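Local coordinates for protein phenylalanine ammonia-lyase (PDB 1Y2M) that catalyses the non-oxidative deamination of L-phenylalanine and L-tyrosine to trans-cinnamic acid and p-coumaric acid, working as a homotetramer, at residues B[57-62]-B[79-84]; B[195-200]-B[253-258]. One frame throughout, in Å; residues are numbered along the deposited sequence.

Interaction 1. Residues B[57-62]-B[79-84]; sequences DSTLEL and GRPVRV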
loop_
_atom_site.group_PDB
_atom_site.type_symbol
_atom_site.label_atom_id
_atom_site.label_comp_id
_atom_site.label_asym_id
_atom_site.label_seq_id
_atom_site.Cartn_x
_atom_site.Cartn_y
_atom_site.Cartn_z
ATOM N N ASP B 57 -11.954 40.509 6.046
ATOM C CA ASP B 57 -12.861 41.432 6.731
ATOM C C ASP B 57 -14.097 41.705 5.884
ATOM O O ASP B 57 -15.225 41.762 6.403
ATOM C CB ASP B 57 -12.112 42.747 7.031
ATOM C CG ASP B 57 -11.429 43.341 5.779
ATOM O OD1 ASP B 57 -11.001 42.561 4.878
ATOM O OD2 ASP B 57 -11.324 44.588 5.682
ATOM N N SER B 58 -13.902 41.904 4.582
ATOM C CA SER B 58 -14.998 42.295 3.722
ATOM C C SER B 58 -15.773 41.065 3.309
ATOM O O SER B 58 -15.268 39.948 3.328
ATOM C CB SER B 58 -14.494 43.028 2.491
ATOM O OG SER B 58 -13.618 42.209 1.761
ATOM N N THR B 59 -17.026 41.277 2.962
ATOM C CA THR B 59 -17.899 40.149 2.792
ATOM C C THR B 59 -17.601 39.399 1.513
ATOM O O THR B 59 -17.448 39.988 0.427
ATOM C CB THR B 59 -19.359 40.615 2.794
ATOM O OG1 THR B 59 -19.628 41.261 4.046
ATOM C CG2 THR B 59 -20.322 39.419 2.608
ATOM N N LEU B 60 -17.587 38.081 1.650
ATOM C CA LEU B 60 -17.461 37.188 0.510
ATOM C C LEU B 60 -18.833 37.021 -0.085
ATOM O O LEU B 60 -19.699 36.409 0.530
ATOM C CB LEU B 60 -16.891 35.848 0.947
ATOM C CG LEU B 60 -16.816 34.759 -0.122
ATOM C CD1 LEU B 60 -15.975 35.193 -1.353
ATOM C CD2 LEU B 60 -16.272 33.442 0.460
ATOM N N GLU B 61 -19.014 37.569 -1.278
ATOM C CA GLU B 61 -20.256 37.501 -2.015
ATOM C C GLU B 61 -20.265 36.314 -2.968
ATOM O O GLU B 61 -19.441 36.222 -3.877
ATOM C CB GLU B 61 -20.478 38.794 -2.806
ATOM C CG GLU B 61 -21.018 39.926 -1.940
ATOM C CD GLU B 61 -21.625 41.071 -2.767
ATOM O OE1 GLU B 61 -20.810 41.725 -3.444
ATOM O OE2 GLU B 61 -22.877 41.305 -2.739
ATOM N N LEU B 62 -21.164 35.380 -2.728
ATOM C CA LEU B 62 -21.237 34.141 -3.499
ATOM C C LEU B 62 -22.198 34.282 -4.677
ATOM O O LEU B 62 -23.362 34.661 -4.510
ATOM C CB LEU B 62 -21.715 33.001 -2.605
ATOM C CG LEU B 62 -20.806 32.713 -1.432
ATOM C CD1 LEU B 62 -21.383 31.601 -0.567
ATOM C CD2 LEU B 62 -19.386 32.406 -1.909
ATOM N N GLY B 79 -12.930 33.535 9.662
ATOM C CA GLY B 79 -14.167 34.187 10.057
ATOM C C GLY B 79 -14.719 35.232 9.114
ATOM O O GLY B 79 -15.525 36.076 9.518
ATOM N N ARG B 80 -14.344 35.170 7.847
ATOM C CA ARG B 80 -14.829 36.139 6.894
ATOM C C ARG B 80 -16.319 36.049 6.713
ATOM O O ARG B 80 -16.839 34.929 6.592
ATOM C CB ARG B 80 -14.225 35.881 5.539
ATOM C CG ARG B 80 -14.541 36.979 4.538
ATOM C CD ARG B 80 -13.793 36.655 3.318
ATOM N NE ARG B 80 -13.968 37.639 2.251
ATOM C CZ ARG B 80 -13.511 37.431 1.025
ATOM N NH1 ARG B 80 -12.810 36.314 0.751
ATOM N NH2 ARG B 80 -13.730 38.334 0.088
ATOM N N PRO B 81 -17.021 37.193 6.707
ATOM C CA PRO B 81 -18.468 37.137 6.495
ATOM C C PRO B 81 -18.786 36.601 5.105
ATOM O O PRO B 81 -18.034 36.862 4.172
ATOM C CB PRO B 81 -18.904 38.595 6.580
ATOM C CG PRO B 81 -17.835 39.280 7.300
ATOM C CD PRO B 81 -16.567 38.570 6.939
ATOM N N VAL B 82 -19.908 35.915 4.955
ATOM C CA VAL B 82 -20.281 35.285 3.695
ATOM C C VAL B 82 -21.745 35.615 3.436
ATOM O O VAL B 82 -22.575 35.560 4.359
ATOM C CB VAL B 82 -20.060 33.750 3.748
ATOM C CG1 VAL B 82 -20.557 33.059 2.494
ATOM C CG2 VAL B 82 -18.624 33.428 4.013
ATOM N N ARG B 83 -22.068 35.991 2.204
ATOM C CA ARG B 83 -23.461 36.136 1.798
ATOM C C ARG B 83 -23.672 35.764 0.322
ATOM O O ARG B 83 -22.765 35.847 -0.499
ATOM C CB ARG B 83 -23.938 37.594 2.038
ATOM C CG ARG B 83 -24.134 37.977 3.516
ATOM C CD ARG B 83 -24.315 39.494 3.707
ATOM N NE ARG B 83 -25.362 39.872 4.666
ATOM C CZ ARG B 83 -26.677 39.775 4.432
ATOM N NH1 ARG B 83 -27.133 39.266 3.287
ATOM N NH2 ARG B 83 -27.553 40.166 5.360
ATOM N N VAL B 84 -24.881 35.360 -0.008
ATOM C CA VAL B 84 -25.276 35.287 -1.405
ATOM C C VAL B 84 -25.220 36.687 -1.981
ATOM O O VAL B 84 -25.745 37.622 -1.419
ATOM C CB VAL B 84 -26.692 34.718 -1.575
ATOM C CG1 VAL B 84 -27.104 34.760 -3.027
ATOM C CG2 VAL B 84 -26.759 33.306 -1.038
HETATM O O HOH W 1 -14.983 40.847 -0.083
#

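Interaction 2. Residues B[195-200]-B[253-258]; sequences LNHGIT and FNLEPV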
loop_
_atom_site.group_PDB
_atom_site.type_symbol
_atom_site.label_atom_id
_atom_site.label_comp_id
_atom_site.label_asym_id
_atom_site.label_seq_id
_atom_site.Cartn_x
_atom_site.Cartn_y
_atom_site.Cartn_z
ATOM N N LEU B 195 -22.897 30.667 9.257
ATOM C CA LEU B 195 -21.523 31.118 9.100
ATOM C C LEU B 195 -21.258 32.441 9.835
ATOM O O LEU B 195 -20.266 32.578 10.524
ATOM C CB LEU B 195 -21.143 31.271 7.598
ATOM C CG LEU B 195 -20.950 29.915 6.859
ATOM C CD1 LEU B 195 -21.068 30.100 5.356
ATOM C CD2 LEU B 195 -19.624 29.286 7.207
ATOM N N ASN B 196 -22.130 33.404 9.634
ATOM C CA ASN B 196 -21.858 34.774 10.056
ATOM C C ASN B 196 -22.047 34.949 11.539
ATOM O O ASN B 196 -21.533 35.895 12.099
ATOM C CB ASN B 196 -22.680 35.760 9.253
ATOM C CG ASN B 196 -22.324 35.726 7.777
ATOM O OD1 ASN B 196 -21.205 35.369 7.421
ATOM N ND2 ASN B 196 -23.266 36.104 6.920
ATOM N N HIS B 197 -22.790 34.037 12.149
ATOM C CA HIS B 197 -22.967 34.016 13.611
ATOM C C HIS B 197 -22.093 32.941 14.290
ATOM O O HIS B 197 -22.187 32.758 15.496
ATOM C CB HIS B 197 -24.435 33.789 13.963
ATOM C CG HIS B 197 -25.327 34.932 13.587
ATOM N ND1 HIS B 197 -25.214 36.172 14.169
ATOM C CD2 HIS B 197 -26.301 35.042 12.654
ATOM C CE1 HIS B 197 -26.109 36.988 13.632
ATOM N NE2 HIS B 197 -26.778 36.330 12.706
ATOM N N GLY B 198 -21.216 32.268 13.546
ATOM C CA GLY B 198 -20.303 31.317 14.124
ATOM C C GLY B 198 -20.980 30.118 14.752
ATOM O O GLY B 198 -20.511 29.586 15.799
ATOM N N ILE B 199 -22.054 29.666 14.117
ATOM C CA ILE B 199 -22.753 28.418 14.527
ATOM C C ILE B 199 -22.258 27.322 13.593
ATOM O O ILE B 199 -22.428 27.439 12.390
ATOM C CB ILE B 199 -24.259 28.561 14.384
ATOM C CG1 ILE B 199 -24.780 29.705 15.256
ATOM C CG2 ILE B 199 -24.904 27.227 14.772
ATOM C CD1 ILE B 199 -26.205 30.048 14.970
ATOM N N THR B 200 -21.604 26.294 14.125
ATOM C CA THR B 200 -20.979 25.263 13.303
ATOM C C THR B 200 -21.499 23.903 13.762
ATOM O O THR B 200 -21.325 23.508 14.926
ATOM C CB THR B 200 -19.434 25.253 13.399
ATOM O OG1 THR B 200 -18.882 26.554 13.193
ATOM C CG2 THR B 200 -18.860 24.342 12.336
ATOM N N PHE B 253 -29.483 33.641 18.590
ATOM C CA PHE B 253 -29.202 34.573 17.503
ATOM C C PHE B 253 -30.445 35.045 16.780
ATOM O O PHE B 253 -30.327 35.723 15.781
ATOM C CB PHE B 253 -28.142 33.932 16.574
ATOM C CG PHE B 253 -26.826 33.718 17.264
ATOM C CD1 PHE B 253 -25.913 34.739 17.328
ATOM C CD2 PHE B 253 -26.572 32.566 17.957
ATOM C CE1 PHE B 253 -24.756 34.595 18.000
ATOM C CE2 PHE B 253 -25.395 32.401 18.641
ATOM C CZ PHE B 253 -24.477 33.421 18.663
ATOM N N ASN B 254 -31.637 34.763 17.328
ATOM C CA ASN B 254 -32.943 34.991 16.679
ATOM C C ASN B 254 -33.051 34.503 15.220
ATOM O O ASN B 254 -33.694 35.134 14.374
ATOM C CB ASN B 254 -33.469 36.448 16.817
ATOM C CG ASN B 254 -35.039 36.537 16.672
ATOM O OD1 ASN B 254 -35.773 35.584 16.998
ATOM N ND2 ASN B 254 -35.537 37.679 16.172
ATOM N N LEU B 255 -32.476 33.335 14.960
ATOM C CA LEU B 255 -32.544 32.718 13.650
ATOM C C LEU B 255 -33.707 31.738 13.634
ATOM O O LEU B 255 -33.950 31.043 14.622
ATOM C CB LEU B 255 -31.239 31.965 13.366
ATOM C CG LEU B 255 -29.954 32.779 13.421
ATOM C CD1 LEU B 255 -28.743 31.886 13.164
ATOM C CD2 LEU B 255 -30.017 33.918 12.407
ATOM N N GLU B 256 -34.411 31.675 12.515
ATOM C CA GLU B 256 -35.537 30.777 12.364
ATOM C C GLU B 256 -35.139 29.487 11.660
ATOM O O GLU B 256 -34.570 29.538 10.590
ATOM C CB GLU B 256 -36.616 31.436 11.524
ATOM C CG GLU B 256 -37.796 30.532 11.263
ATOM C CD GLU B 256 -39.018 31.274 10.789
ATOM O OE1 GLU B 256 -39.110 32.484 11.075
ATOM O OE2 GLU B 256 -39.877 30.641 10.142
ATOM N N PRO B 257 -35.482 28.321 12.251
ATOM C CA PRO B 257 -35.317 27.021 11.565
ATOM C C PRO B 257 -36.053 27.023 10.247
ATOM O O PRO B 257 -37.158 27.573 10.170
ATOM C CB PRO B 257 -35.989 26.027 12.508
ATOM C CG PRO B 257 -35.900 26.679 13.851
ATOM C CD PRO B 257 -35.993 28.163 13.618
ATOM N N VAL B 258 -35.440 26.452 9.228
ATOM C CA VAL B 258 -36.117 26.253 7.950
ATOM C C VAL B 258 -36.865 24.939 7.958
ATOM O O VAL B 258 -36.485 24.011 8.681
ATOM C CB VAL B 258 -35.138 26.258 6.745
ATOM C CG1 VAL B 258 -34.549 27.651 6.564
ATOM C CG2 VAL B 258 -34.078 25.255 6.896
#

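Interaction 1. Residues B[57-62]-B[79-84]
Leu60 and Val82 pair as parallel neighbours in the two-stranded sheet of a beta-alpha-beta unit, whose crossover is helix 69-77. Three backbone hydrogen bonds join the two segments, the first of them accepted by Pro81, just ahead of its strand: Leu60 N to Pro81 O (2.8 Å), Arg83 N to Leu60 O (2.9 Å) and Leu62 N to Arg83 O (2.8 Å).

Apolar packing follows the face carrying Leu60, Leu62, Val82 and Val84. Leu62 CD1 presses tightly on Val82 CG1 at 3.5 Å. The Thr59 methyl, CG2, lies beside CB of Arg83, whose side chain leaves from the opposite face.

The polar centre is Arg80. With CG anti to the backbone N (chi1 -172°) and the chain extended as far as NE, its guanidinium reaches the backbone of the loop leading into strand 60-62. NE donates to Ser58 O at 2.9 Å, in the guanidinium plane and nearly straight (164°). NH2 reaches a water that also binds Ser58 OG and donates to Thr59 O, while Leu60 CB sits 3.6 Å above the centre of one guanidinium face. NH1 forms a salt bridge with Asp71 and a hydrogen bond with Ser74 of the crossover helix. A leucine in its place would probably leave Ser58 O and Asp71 without their partner and the water less firmly held. The buried positive charge is thus met by carbonyl, water and carboxylate together, tying loop to helix.

Interaction 2. Residues B[195-200]-B[253-258]
His197, just before the Gly198 turn that follows helix 185-197, meets Phe253, which follows the end of helix 246-252. The histidine CB lies over the phenylalanine face in a CH-pi contact, 4.2 Å from the ring centroid, and Phe253 CB in turn sits over one face of the imidazole, displaced from its centre. The two side chains run alongside each other pointing opposite ways, their ring planes inclined at 41°, an oblique pairing in which His197 ND1 comes within 3.5 Å of Phe253 CD1. Farther round the imidazole, His197 CD2 touches Leu255 CD2 at 3.9 Å.

Gly198 then turns the chain with positive phi in a Schellman motif. Beyond this turn Ile199 points back toward the other segment. CG1 is anti to its carbonyl carbon (chi1 -60°), and the chain continues outward to CD1, which meets Leu255 CD1 tip to tip at 3.6 Å and approaches Phe253 CD2 at 3.9 Å.

A second Schellman motif, with Asn254 at positive phi, places Phe253 and Leu255 around its turn, so two helix ends are joined by apolar and aromatic packing. Leu255 also rests on Asn193 and Phe194 of helix 185-197, while Ile199 packs on Val233 and Val235 of strand 232-237, just before Thr200 enters the same antiparallel sheet.

Interaction 1 is complete in the chain before interaction 2 begins, and their centres are about 15 Å apart. Helix 185-197 connects them directly: Asn196 ND2 lies 2.7 Å from Val82 O, a probable hydrogen bond, and Leu195 packs on Val82. The last turn of this helix therefore flanks strand 82-84 of the small parallel sheet, while its C-terminal end meets the turn after helix 246-252. Helix 162-176 is a further shared neighbour, touching Leu62 and Val84 as well as Leu195 and Thr200. Both contacts lie away from the active site and illustrate how short strands and helix ends are fitted together in a largely helical enzyme.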